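Local atomic coordinates of ebony (Drosophila melanogaster, PDB entry 6DYM), a protein that probably joins beta-alanine to biogenic amines as a nonribosomal peptide synthetase, this chain being its C-terminal, atypical condensation domain, which forms the amide bond. Residues M1-A6 with Y65-D70; L9-R14 with V54-D59; Q15-I20 with I73-N78; M125-K130 with H141-E146. One frame throughout, in Å; residues are numbered along the deposited sequence. Where two conformers were deposited one is given.

Contact 1: M1-A6 with Y65-D70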
loop_
_atom_site.group_PDB
_atom_site.type_symbol
_atom_site.label_atom_id
_atom_site.label_comp_id
_atom_site.label_asym_id
_atom_site.label_seq_id
_atom_site.Cartn_x
_atom_site.Cartn_y
_atom_site.Cartn_z
ATOM N N MET A 1 2.449 14.395 23.092
ATOM C CA MET A 1 2.898 14.106 21.735
ATOM C C MET A 1 3.061 12.604 21.515
ATOM O O MET A 1 3.592 11.896 22.370
ATOM C CB MET A 1 4.215 14.827 21.443
ATOM C CG MET A 1 4.618 14.808 19.980
ATOM S SD MET A 1 6.279 15.454 19.697
ATOM C CE MET A 1 6.654 16.183 21.292
ATOM N N LEU A 2 2.604 12.125 20.363
ATOM C CA LEU A 2 2.698 10.704 20.052
ATOM C C LEU A 2 4.154 10.323 19.808
ATOM O O LEU A 2 4.820 10.911 18.951
ATOM C CB LEU A 2 1.840 10.377 18.832
ATOM C CG LEU A 2 1.736 8.903 18.437
ATOM C CD1 LEU A 2 1.245 8.059 19.599
ATOM C CD2 LEU A 2 0.813 8.752 17.234
ATOM N N LYS A 3 4.650 9.346 20.561
ATOM C CA LYS A 3 6.016 8.858 20.420
ATOM C C LYS A 3 5.982 7.482 19.769
ATOM O O LYS A 3 5.261 6.593 20.231
ATOM C CB LYS A 3 6.718 8.792 21.779
ATOM C CG LYS A 3 6.766 10.121 22.514
ATOM C CD LYS A 3 7.883 11.010 21.994
ATOM C CE LYS A 3 8.298 12.027 23.045
ATOM N NZ LYS A 3 9.660 12.570 22.793
ATOM N N MET A 4 6.766 7.305 18.709
ATOM C CA MET A 4 6.659 6.126 17.865
ATOM C C MET A 4 8.021 5.491 17.632
ATOM O O MET A 4 9.060 6.151 17.683
ATOM C CB MET A 4 6.019 6.466 16.513
ATOM C CG MET A 4 4.519 6.671 16.580
ATOM S SD MET A 4 3.892 7.446 15.082
ATOM C CE MET A 4 4.578 9.091 15.241
ATOM N N GLU A 5 7.996 4.193 17.342
ATOM C CA GLU A 5 9.200 3.455 16.995
ATOM C C GLU A 5 8.882 2.457 15.893
ATOM O O GLU A 5 7.868 1.756 15.963
ATOM C CB GLU A 5 9.772 2.729 18.211
ATOM C CG GLU A 5 10.976 1.870 17.891
ATOM C CD GLU A 5 11.448 1.064 19.086
ATOM O OE1 GLU A 5 10.756 1.077 20.129
ATOM O OE2 GLU A 5 12.507 0.412 18.978
ATOM N N ALA A 6 9.751 2.391 14.889
ATOM C CA ALA A 6 9.605 1.447 13.790
ATOM C C ALA A 6 10.359 0.166 14.115
ATOM O O ALA A 6 11.554 0.206 14.422
ATOM C CB ALA A 6 10.131 2.050 12.486
ATOM N N TYR A 65 5.189 1.140 16.644
ATOM C CA TYR A 65 4.737 1.054 18.023
ATOM C C TYR A 65 4.489 2.450 18.580
ATOM O O TYR A 65 5.268 3.375 18.332
ATOM C CB TYR A 65 5.776 0.333 18.890
ATOM C CG TYR A 65 5.712 -1.182 18.822
ATOM C CD1 TYR A 65 4.891 -1.904 19.684
ATOM C CD2 TYR A 65 6.480 -1.889 17.905
ATOM C CE1 TYR A 65 4.831 -3.288 19.626
ATOM C CE2 TYR A 65 6.427 -3.274 17.840
ATOM C CZ TYR A 65 5.601 -3.967 18.702
ATOM O OH TYR A 65 5.543 -5.342 18.644
ATOM N N ASP A 66 3.393 2.602 19.319
ATOM C CA ASP A 66 3.244 3.713 20.256
ATOM C C ASP A 66 4.108 3.356 21.458
ATOM O O ASP A 66 3.756 2.477 22.245
ATOM C CB ASP A 66 1.779 3.908 20.640
ATOM C CG ASP A 66 1.551 5.101 21.582
ATOM O OD1 ASP A 66 2.502 5.582 22.236
ATOM O OD2 ASP A 66 0.391 5.550 21.678
ATOM N N THR A 67 5.261 4.023 21.590
ATOM C CA THR A 67 6.194 3.671 22.655
ATOM C C THR A 67 5.622 3.944 24.039
ATOM O O THR A 67 6.061 3.320 25.011
ATOM C CB THR A 67 7.518 4.421 22.484
ATOM O OG1 THR A 67 7.298 5.828 22.636
ATOM C CG2 THR A 67 8.115 4.145 21.109
ATOM N N ASN A 68 4.632 4.830 24.147
ATOM C CA ASN A 68 4.000 5.070 25.439
ATOM C C ASN A 68 3.154 3.876 25.872
ATOM O O ASN A 68 3.193 3.477 27.041
ATOM C CB ASN A 68 3.154 6.344 25.381
ATOM C CG ASN A 68 2.420 6.619 26.680
ATOM O OD1 ASN A 68 1.292 6.163 26.876
ATOM N ND2 ASN A 68 3.056 7.372 27.572
ATOM N N THR A 69 2.395 3.282 24.948
ATOM C CA THR A 69 1.521 2.163 25.279
ATOM C C THR A 69 2.082 0.807 24.871
ATOM O O THR A 69 1.495 -0.218 25.234
ATOM C CB THR A 69 0.144 2.338 24.625
ATOM O OG1 THR A 69 0.223 1.995 23.236
ATOM C CG2 THR A 69 -0.333 3.775 24.761
ATOM N N ASP A 70 3.186 0.775 24.120
ATOM C CA ASP A 70 3.794 -0.469 23.640
ATOM C C ASP A 70 2.832 -1.288 22.774
ATOM O O ASP A 70 2.869 -2.520 22.786
ATOM C CB ASP A 70 4.320 -1.320 24.802
ATOM C CG ASP A 70 5.530 -0.699 25.482
ATOM O OD1 ASP A 70 6.038 0.327 24.982
ATOM O OD2 ASP A 70 5.970 -1.236 26.523
HETATM O O HOH W 1 3.262 8.147 22.720
#
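L2 lays its CD1 methyl over the carboxylate of D66 at a slant, 3.4 Å from OD2. With CG of D66 anti to the backbone N (chi1 -178°), OD1 accepts from N68 N at 3.0 Å on the anti side, tilted from the carboxylate plane, closing an Asx turn. The same oxygen accepts a hydrogen bond from water 1 at 2.7 Å, and that water accepts from K3 N, so one oxygen ties the N-terminal segment to the turn. Replacing D66 with an alanine would probably leave N68 N and the bridging water without their acceptor and free the turn to shift. E5 and Y65 form a hydrogen-bonded antiparallel pair: Y65 N gives E5 O a nearly straight bond (2.8 Å, 172°), and E5 N returns one to Y65 O at 3.0 Å. M4 and D66 form the next, non-hydrogen-bonded pair, and T67 N reaches K3 O at 2.9 Å. The Y65 hydroxyl hydrogen-bonds to H13 NE2, and a calcium ion lies about 4 Å from the L2 side chain. Strand 4-8 is an edge strand of the sheet, next to 62-66; M4 leans on F142 of helix 133-153, and L2, M4 and D66 touch I73 of strand 71-80.

Contact 2: L9-R14 with V54-D59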
loop_
_atom_site.group_PDB
_atom_site.type_symbol
_atom_site.label_atom_id
_atom_site.label_comp_id
_atom_site.label_asym_id
_atom_site.label_seq_id
_atom_site.Cartn_x
_atom_site.Cartn_y
_atom_site.Cartn_z
ATOM N N LEU A 9 9.231 -6.261 10.846
ATOM C CA LEU A 9 8.135 -7.213 10.926
ATOM C C LEU A 9 8.622 -8.553 11.468
ATOM O O LEU A 9 9.650 -9.078 11.030
ATOM C CB LEU A 9 7.523 -7.395 9.537
ATOM C CG LEU A 9 6.044 -7.747 9.436
ATOM C CD1 LEU A 9 5.187 -6.639 10.015
ATOM C CD2 LEU A 9 5.682 -8.008 7.987
ATOM N N ARG A 10 7.876 -9.103 12.426
ATOM C CA ARG A 10 8.144 -10.417 12.992
ATOM C C ARG A 10 6.986 -11.356 12.686
ATOM O O ARG A 10 5.874 -10.922 12.371
ATOM C CB ARG A 10 8.349 -10.350 14.510
ATOM C CG ARG A 10 9.595 -9.623 14.955
ATOM C CD ARG A 10 9.723 -9.666 16.469
ATOM N NE ARG A 10 10.094 -8.366 17.024
ATOM C CZ ARG A 10 9.345 -7.669 17.875
ATOM N NH1 ARG A 10 8.174 -8.146 18.281
ATOM N NH2 ARG A 10 9.769 -6.497 18.327
ATOM N N LEU A 11 7.253 -12.661 12.805
ATOM C CA LEU A 11 6.229 -13.654 12.489
ATOM C C LEU A 11 5.005 -13.500 13.386
ATOM O O LEU A 11 3.867 -13.668 12.931
ATOM C CB LEU A 11 6.813 -15.062 12.617
ATOM C CG LEU A 11 7.615 -15.590 11.424
ATOM C CD1 LEU A 11 7.937 -17.067 11.612
ATOM C CD2 LEU A 11 6.878 -15.371 10.113
ATOM N N GLU A 12 5.213 -13.160 14.656
ATOM C CA GLU A 12 4.122 -13.074 15.619
ATOM C C GLU A 12 3.287 -11.806 15.484
ATOM O O GLU A 12 2.325 -11.638 16.244
ATOM C CB GLU A 12 4.681 -13.184 17.039
ATOM C CG GLU A 12 5.327 -11.912 17.563
ATOM C CD GLU A 12 6.842 -11.997 17.557
ATOM O OE1 GLU A 12 7.388 -12.822 16.787
ATOM O OE2 GLU A 12 7.486 -11.244 18.321
ATOM N N HIS A 13 3.621 -10.919 14.544
ATOM C CA HIS A 13 2.855 -9.701 14.306
ATOM C C HIS A 13 1.642 -9.925 13.413
ATOM O O HIS A 13 0.941 -8.955 13.101
ATOM C CB HIS A 13 3.746 -8.635 13.661
ATOM C CG HIS A 13 4.738 -8.015 14.595
ATOM N ND1 HIS A 13 6.000 -7.633 14.189
ATOM C CD2 HIS A 13 4.655 -7.701 15.910
ATOM C CE1 HIS A 13 6.650 -7.110 15.213
ATOM N NE2 HIS A 13 5.857 -7.143 16.269
ATOM N N ARG A 14 1.377 -11.172 13.012
ATOM C CA ARG A 14 0.442 -11.436 11.918
ATOM C C ARG A 14 -0.962 -10.937 12.238
ATOM O O ARG A 14 -1.580 -10.231 11.431
ATOM C CB ARG A 14 0.423 -12.933 11.599
ATOM C CG ARG A 14 -0.266 -13.291 10.291
ATOM C CD ARG A 14 -0.404 -14.801 10.151
ATOM N NE ARG A 14 -0.964 -15.378 11.369
ATOM C CZ ARG A 14 -2.266 -15.475 11.622
ATOM N NH1 ARG A 14 -3.154 -15.048 10.732
ATOM N NH2 ARG A 14 -2.681 -16.003 12.767
ATOM N N VAL A 54 6.757 -15.028 3.586
ATOM C CA VAL A 54 7.638 -14.331 2.650
ATOM C C VAL A 54 7.760 -12.856 3.017
ATOM O O VAL A 54 8.845 -12.267 2.938
ATOM C CB VAL A 54 7.125 -14.512 1.209
ATOM C CG1 VAL A 54 8.017 -13.766 0.225
ATOM C CG2 VAL A 54 7.037 -15.986 0.869
ATOM N N LEU A 55 6.648 -12.239 3.429
ATOM C CA LEU A 55 6.669 -10.832 3.812
ATOM C C LEU A 55 7.652 -10.583 4.949
ATOM O O LEU A 55 8.446 -9.635 4.900
ATOM C CB LEU A 55 5.260 -10.391 4.202
ATOM C CG LEU A 55 4.943 -8.901 4.338
ATOM C CD1 LEU A 55 5.187 -8.166 3.030
ATOM C CD2 LEU A 55 3.503 -8.733 4.780
ATOM N N VAL A 56 7.630 -11.439 5.973
ATOM C CA VAL A 56 8.542 -11.267 7.101
ATOM C C VAL A 56 9.980 -11.564 6.685
ATOM O O VAL A 56 10.917 -10.873 7.106
ATOM C CB VAL A 56 8.097 -12.150 8.283
ATOM C CG1 VAL A 56 9.142 -12.141 9.390
ATOM C CG2 VAL A 56 6.756 -11.682 8.819
ATOM N N GLU A 57 10.182 -12.578 5.839
ATOM C CA GLU A 57 11.545 -13.012 5.533
ATOM C C GLU A 57 12.279 -12.027 4.623
ATOM O O GLU A 57 13.502 -11.877 4.740
ATOM C CB GLU A 57 11.519 -14.412 4.916
ATOM C CG GLU A 57 10.992 -15.478 5.882
ATOM C CD GLU A 57 11.712 -16.811 5.766
ATOM O OE1 GLU A 57 11.836 -17.328 4.636
ATOM O OE2 GLU A 57 12.149 -17.342 6.810
ATOM N N ARG A 58 11.568 -11.341 3.724
ATOM C CA ARG A 58 12.226 -10.345 2.881
ATOM C C ARG A 58 12.790 -9.176 3.683
ATOM O O ARG A 58 13.696 -8.492 3.195
ATOM C CB ARG A 58 11.256 -9.829 1.819
ATOM C CG ARG A 58 10.792 -10.899 0.855
ATOM C CD ARG A 58 11.949 -11.435 0.031
ATOM N NE ARG A 58 11.473 -12.369 -0.983
ATOM C CZ ARG A 58 12.210 -13.336 -1.518
ATOM N NH1 ARG A 58 13.471 -13.502 -1.139
ATOM N NH2 ARG A 58 11.683 -14.138 -2.434
ATOM N N ASP A 59 12.270 -8.930 4.888
ATOM C CA ASP A 59 12.826 -7.942 5.821
ATOM C C ASP A 59 12.807 -6.524 5.245
ATOM O O ASP A 59 13.759 -5.757 5.402
ATOM C CB ASP A 59 14.243 -8.334 6.256
ATOM C CG ASP A 59 14.687 -7.617 7.524
ATOM O OD1 ASP A 59 13.861 -7.463 8.450
ATOM O OD2 ASP A 59 15.862 -7.205 7.596
HETATM O O HOH W 2 11.124 -8.212 8.790
#
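L9 drives its CD2 methyl between L55 and V56 near the C-terminal end of helix 41-58, lying 3.8 Å from L55 CG and meeting the V56 side chain at about a right angle. Its carbonyl oxygen faces the same helix: V56 CG1 stands 3.5 Å from L9 O. Water 2, placed 2.8 Å from L9 O and 2.9 Å from D59 OD1, links the loop to D59, which leaves the helical conformation with positive phi, and D59 OD2 continues in a salt bridge to K154. The R10 side chain leaves the backbone away from the helix, yet its backbone still counts, R10 O sitting 3.7 Å from V56 CG2. Its N donates to H13 ND1 at 3.0 Å, and its guanidinium carries H13 CE1 over one face, near the rim, while NH1 makes a salt bridge with E12 OE2 at 3.2 Å. L11, with CG anti to the carbonyl carbon (chi1 -82°), returns to the helix and sets CD2 3.9 Å from V56 CB; its carbonyl accepts from W52 NE1. H13 and R14 then lead into helix 14-25, R14 NH1 bonding to N49 OD1. An alanine at V56 would probably open a gap beneath L9 and L11 and leave the L9-R10 backbone less firmly seated. No direct hydrogen bond crosses between the two segments: branched aliphatic groups make the contact and water marks one border, while R10, E12 and H13 bond to one another within the loop.

Contact 3: Q15-I20 with I73-N78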
loop_
_atom_site.group_PDB
_atom_site.type_symbol
_atom_site.label_atom_id
_atom_site.label_comp_id
_atom_site.label_asym_id
_atom_site.label_seq_id
_atom_site.Cartn_x
_atom_site.Cartn_y
_atom_site.Cartn_z
ATOM N N GLN A 15 -1.493 -11.304 13.407
ATOM C CA GLN A 15 -2.871 -10.933 13.716
ATOM C C GLN A 15 -3.009 -9.430 13.917
ATOM O O GLN A 15 -3.998 -8.830 13.482
ATOM C CB GLN A 15 -3.367 -11.680 14.951
ATOM C CG GLN A 15 -4.869 -11.579 15.131
ATOM C CD GLN A 15 -5.626 -12.097 13.921
ATOM O OE1 GLN A 15 -5.375 -13.205 13.449
ATOM N NE2 GLN A 15 -6.549 -11.291 13.406
ATOM N N GLU A 16 -2.032 -8.806 14.578
ATOM C CA GLU A 16 -2.072 -7.359 14.752
ATOM C C GLU A 16 -2.017 -6.647 13.405
ATOM O O GLU A 16 -2.756 -5.683 13.175
ATOM C CB GLU A 16 -0.925 -6.909 15.661
ATOM C CG GLU A 16 -1.082 -7.349 17.115
ATOM C CD GLU A 16 0.225 -7.319 17.892
ATOM O OE1 GLU A 16 1.021 -8.278 17.770
ATOM O OE2 GLU A 16 0.455 -6.339 18.632
ATOM N N VAL A 17 -1.166 -7.123 12.493
ATOM C CA VAL A 17 -1.074 -6.515 11.168
ATOM C C VAL A 17 -2.361 -6.741 10.382
ATOM O O VAL A 17 -2.856 -5.835 9.702
ATOM C CB VAL A 17 0.157 -7.060 10.419
ATOM C CG1 VAL A 17 0.039 -6.807 8.915
ATOM C CG2 VAL A 17 1.427 -6.446 10.977
ATOM N N ILE A 18 -2.928 -7.944 10.471
ATOM C CA ILE A 18 -4.174 -8.233 9.765
ATOM C C ILE A 18 -5.285 -7.315 10.258
ATOM O O ILE A 18 -6.036 -6.735 9.465
ATOM C CB ILE A 18 -4.553 -9.716 9.929
ATOM C CG1 ILE A 18 -3.756 -10.577 8.950
ATOM C CG2 ILE A 18 -6.052 -9.912 9.726
ATOM C CD1 ILE A 18 -3.859 -12.070 9.225
ATOM N N ASP A 19 -5.396 -7.165 11.580
ATOM C CA ASP A 19 -6.416 -6.289 12.147
ATOM C C ASP A 19 -6.283 -4.865 11.622
ATOM O O ASP A 19 -7.285 -4.228 11.277
ATOM C CB ASP A 19 -6.327 -6.304 13.673
ATOM C CG ASP A 19 -6.674 -7.656 14.261
ATOM O OD1 ASP A 19 -7.332 -8.452 13.556
ATOM O OD2 ASP A 19 -6.286 -7.923 15.422
ATOM N N ILE A 20 -5.055 -4.349 11.555
ATOM C CA ILE A 20 -4.857 -2.984 11.077
ATOM C C ILE A 20 -5.240 -2.866 9.607
ATOM O O ILE A 20 -5.933 -1.923 9.208
ATOM C CB ILE A 20 -3.408 -2.532 11.332
ATOM C CG1 ILE A 20 -3.220 -2.200 12.813
ATOM C CG2 ILE A 20 -3.054 -1.317 10.465
ATOM C CD1 ILE A 20 -1.881 -1.598 13.143
ATOM N N ILE A 73 0.355 0.629 16.191
ATOM C CA ILE A 73 -0.623 1.586 15.686
ATOM C C ILE A 73 -0.549 1.766 14.181
ATOM O O ILE A 73 -1.378 2.490 13.619
ATOM C CB ILE A 73 -0.496 2.958 16.383
ATOM C CG1 ILE A 73 0.876 3.574 16.112
ATOM C CG2 ILE A 73 -0.746 2.835 17.881
ATOM C CD1 ILE A 73 0.950 5.051 16.444
ATOM N N GLY A 74 0.414 1.147 13.508
ATOM C CA GLY A 74 0.512 1.289 12.063
ATOM C C GLY A 74 1.453 0.257 11.486
ATOM O O GLY A 74 2.221 -0.388 12.207
ATOM N N THR A 75 1.389 0.105 10.163
ATOM C CA THR A 75 2.278 -0.850 9.520
ATOM C C THR A 75 2.508 -0.450 8.068
ATOM O O THR A 75 1.625 0.107 7.409
ATOM C CB THR A 75 1.735 -2.287 9.608
ATOM O OG1 THR A 75 2.752 -3.202 9.183
ATOM C CG2 THR A 75 0.494 -2.475 8.731
ATOM N N ALA A 76 3.716 -0.736 7.589
ATOM C CA ALA A 76 4.113 -0.474 6.209
ATOM C C ALA A 76 4.654 -1.773 5.626
ATOM O O ALA A 76 5.690 -2.272 6.077
ATOM C CB ALA A 76 5.160 0.636 6.135
ATOM N N LEU A 77 3.954 -2.318 4.637
ATOM C CA LEU A 77 4.331 -3.573 3.995
ATOM C C LEU A 77 4.965 -3.265 2.643
ATOM O O LEU A 77 4.352 -2.594 1.807
ATOM C CB LEU A 77 3.112 -4.483 3.831
ATOM C CG LEU A 77 2.261 -4.656 5.092
ATOM C CD1 LEU A 77 1.166 -5.688 4.870
ATOM C CD2 LEU A 77 3.136 -5.045 6.279
ATOM N N ASN A 78 6.190 -3.747 2.438
ATOM C CA ASN A 78 6.975 -3.427 1.259
ATOM C C ASN A 78 7.566 -4.691 0.662
ATOM O O ASN A 78 7.879 -5.648 1.376
ATOM C CB ASN A 78 8.107 -2.459 1.592
ATOM C CG ASN A 78 7.615 -1.238 2.313
ATOM O OD1 ASN A 78 6.750 -0.530 1.809
ATOM N ND2 ASN A 78 8.146 -0.987 3.509
#
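A helix lying across a beta-sheet is the motif here: V17 and I20 of helix 14-25 rest on G74, T75 and L77 of strand 71-80, and the axes of segments 15-20 and 73-78 pass 8.6 Å apart, nearly perpendicular at 94°. I20 has CG1 anti to its carbonyl carbon (chi1 -76°), an extension that carries CD1 down onto the peptide between I73 and G74, 3.6 Å from G74 N and 3.8 Å from I73 C. That backbone is a classic beta bulge, I73 and G74 both facing V64. The other branch of I20, CG2, meets the T75 methyl CG2 at 4.1 Å. T75 also offers its hydroxyl side to V17, CG2 of which crosses it at about a right angle, 3.9 Å from OG1; the polar need of this buried OG1 is met by F62 O on the neighbouring strand. V17 CG1 reaches L77 CD1 more loosely, at 4.3 Å. On the exposed flank of the helix, Q15 NE2 donates to D19 OD1 at 2.9 Å, approaching from above the carboxylate plane. W52 and V63 join V17 in the same buried layer. Two helices, 14-25 and 41-58, between the first two strands of a mixed sheet in this order are consistent with a GNAT acetyltransferase-like fold.

Contact 4: M125-K130 with H141-E146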
loop_
_atom_site.group_PDB
_atom_site.type_symbol
_atom_site.label_atom_id
_atom_site.label_comp_id
_atom_site.label_asym_id
_atom_site.label_seq_id
_atom_site.Cartn_x
_atom_site.Cartn_y
_atom_site.Cartn_z
ATOM N N MET A 125 -0.032 0.309 3.358
ATOM C CA MET A 125 0.203 1.142 4.530
ATOM C C MET A 125 -1.122 1.278 5.262
ATOM O O MET A 125 -2.153 1.524 4.627
ATOM C CB MET A 125 0.742 2.522 4.137
ATOM C CG MET A 125 1.754 3.106 5.105
ATOM S SD MET A 125 2.503 4.638 4.500
ATOM C CE MET A 125 4.163 4.106 4.090
ATOM N N GLY A 126 -1.106 1.105 6.574
ATOM C CA GLY A 126 -2.330 1.189 7.354
ATOM C C GLY A 126 -2.048 1.665 8.760
ATOM O O GLY A 126 -0.936 1.513 9.276
ATOM N N THR A 127 -3.067 2.256 9.381
ATOM C CA THR A 127 -3.005 2.707 10.763
ATOM C C THR A 127 -4.193 2.144 11.525
ATOM O O THR A 127 -5.244 1.868 10.940
ATOM C CB THR A 127 -3.029 4.231 10.873
ATOM O OG1 THR A 127 -4.219 4.718 10.243
ATOM C CG2 THR A 127 -1.809 4.849 10.215
ATOM N N ALA A 128 -4.025 2.004 12.839
ATOM C CA ALA A 128 -5.065 1.421 13.679
ATOM C C ALA A 128 -6.338 2.267 13.650
ATOM O O ALA A 128 -6.301 3.492 13.501
ATOM C CB ALA A 128 -4.561 1.271 15.116
ATOM N N GLU A 129 -7.478 1.586 13.813
ATOM C CA GLU A 129 -8.787 2.222 13.669
ATOM C C GLU A 129 -9.019 3.336 14.687
ATOM O O GLU A 129 -9.721 4.309 14.389
ATOM C CB GLU A 129 -9.890 1.169 13.803
ATOM C CG GLU A 129 -10.945 1.210 12.710
ATOM C CD GLU A 129 -11.999 0.123 12.865
ATOM O OE1 GLU A 129 -11.725 -0.886 13.556
ATOM O OE2 GLU A 129 -13.101 0.280 12.294
ATOM N N LYS A 130 -8.461 3.211 15.885
ATOM C CA LYS A 130 -8.784 4.102 16.991
ATOM C C LYS A 130 -7.972 5.390 16.987
ATOM O O LYS A 130 -8.156 6.220 17.881
ATOM C CB LYS A 130 -8.585 3.390 18.338
ATOM C CG LYS A 130 -9.560 2.245 18.663
ATOM C CD LYS A 130 -9.412 1.033 17.743
ATOM C CE LYS A 130 -7.959 0.570 17.663
ATOM N NZ LYS A 130 -7.683 -0.172 16.405
ATOM N N HIS A 141 3.069 10.417 8.617
ATOM C CA HIS A 141 4.345 11.108 8.436
ATOM C C HIS A 141 5.507 10.232 8.897
ATOM O O HIS A 141 6.558 10.180 8.248
ATOM C CB HIS A 141 4.352 12.438 9.204
ATOM C CG HIS A 141 3.712 13.582 8.468
ATOM N ND1 HIS A 141 4.249 14.131 7.324
ATOM C CD2 HIS A 141 2.587 14.290 8.729
ATOM C CE1 HIS A 141 3.476 15.118 6.903
ATOM N NE2 HIS A 141 2.459 15.234 7.738
ATOM N N PHE A 142 5.326 9.525 10.015
ATOM C CA PHE A 142 6.395 8.695 10.562
ATOM C C PHE A 142 6.708 7.520 9.643
ATOM O O PHE A 142 7.877 7.225 9.368
ATOM C CB PHE A 142 5.995 8.206 11.957
ATOM C CG PHE A 142 7.068 7.431 12.668
ATOM C CD1 PHE A 142 8.064 8.085 13.377
ATOM C CD2 PHE A 142 7.069 6.045 12.648
ATOM C CE1 PHE A 142 9.048 7.370 14.040
ATOM C CE2 PHE A 142 8.050 5.323 13.310
ATOM C CZ PHE A 142 9.040 5.984 14.006
ATOM N N MET A 143 5.676 6.826 9.163
ATOM C CA MET A 143 5.908 5.698 8.264
ATOM C C MET A 143 6.485 6.162 6.933
ATOM O O MET A 143 7.332 5.482 6.346
ATOM C CB MET A 143 4.610 4.940 8.023
ATOM C CG MET A 143 4.000 4.370 9.276
ATOM S SD MET A 143 2.767 3.139 8.879
ATOM C CE MET A 143 1.353 4.160 8.498
ATOM N N GLU A 144 6.023 7.303 6.431
ATOM C CA GLU A 144 6.582 7.840 5.198
ATOM C C GLU A 144 8.070 8.119 5.355
ATOM O O GLU A 144 8.871 7.841 4.452
ATOM C CB GLU A 144 5.822 9.111 4.828
ATOM C CG GLU A 144 6.338 9.839 3.622
ATOM C CD GLU A 144 6.587 8.925 2.435
ATOM O OE1 GLU A 144 7.676 9.061 1.827
ATOM O OE2 GLU A 144 5.713 8.098 2.130
ATOM N N HIS A 145 8.455 8.679 6.503
ATOM C CA HIS A 145 9.857 8.953 6.792
ATOM C C HIS A 145 10.657 7.665 6.929
ATOM O O HIS A 145 11.806 7.598 6.487
ATOM C CB HIS A 145 9.957 9.802 8.069
ATOM C CG HIS A 145 11.356 10.082 8.535
ATOM N ND1 HIS A 145 12.062 9.213 9.341
ATOM C CD2 HIS A 145 12.157 11.160 8.352
ATOM C CE1 HIS A 145 13.247 9.730 9.610
ATOM N NE2 HIS A 145 13.330 10.911 9.024
ATOM N N GLU A 146 10.072 6.630 7.537
ATOM C CA GLU A 146 10.818 5.394 7.753
ATOM C C GLU A 146 10.922 4.544 6.492
ATOM O O GLU A 146 11.913 3.826 6.321
ATOM C CB GLU A 146 10.183 4.582 8.880
ATOM C CG GLU A 146 10.453 5.161 10.264
ATOM C CD GLU A 146 11.938 5.331 10.536
ATOM O OE1 GLU A 146 12.666 4.312 10.517
ATOM O OE2 GLU A 146 12.377 6.483 10.759
#
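The rings of F142 and H145 both turn to E146, while M143 between them in sequence meets M125 and T127. The F142 ring has E146 CG over one face, 3.9 Å above its plane and offset toward the rim. H145 meets E146 at its edge: ND1 donates within the ring plane to OE2 at 3.1 Å, on the anti side but tilted out of the carboxylate plane, while E146 OE1 forms a salt bridge with R149. M143 points toward the strand. A bend at its end (chi3 -81°) sets CE 3.6 Å from M125 CG and equally 3.6 Å from G126 O, where the glycine adds no side chain of its own. M125 runs past M143 the other way, so that M125 CE lies 4.0 Å from M143 CB and the two thioethers overlap lengthwise. T127 adds its methyl, CG2 standing 3.7 Å from M143 CE, and gives its hydroxyl to N136. No hydrogen bond crosses between the segments. Strand 125-127 and helix 141-146 run roughly antiparallel, at 149°, within the beta-alpha-beta unit 119-127, 133-153, 158-163; G126 bonds to T75 of strand 71-80, and F142 and E146 reach A6 of strand 4-8.

Overall arrangement
Contacts 1, 3 and 4 share one mixed sheet, and contact 2 borders it. Contacts 3 and 4 are closest, centres 9 Å apart: backbone bonds from T75 N to G126 O (2.9 Å) and A128 N to I73 O (2.8 Å) join their strands. Contact 1 meets contact 4 where F142 CZ touches M4 O at 3.7 Å, and meets contact 3 through I73. Contact 2 packs on contact 3, L55 CD2 lying 3.8 Å from L77 CD1, and reaches contact 1 through H13 and Y65. Contacts 2 and 4 do not touch, with nearest atoms about 10 Å apart. The calcium ion lies beside contact 1, about 13 Å from the T127 side chain.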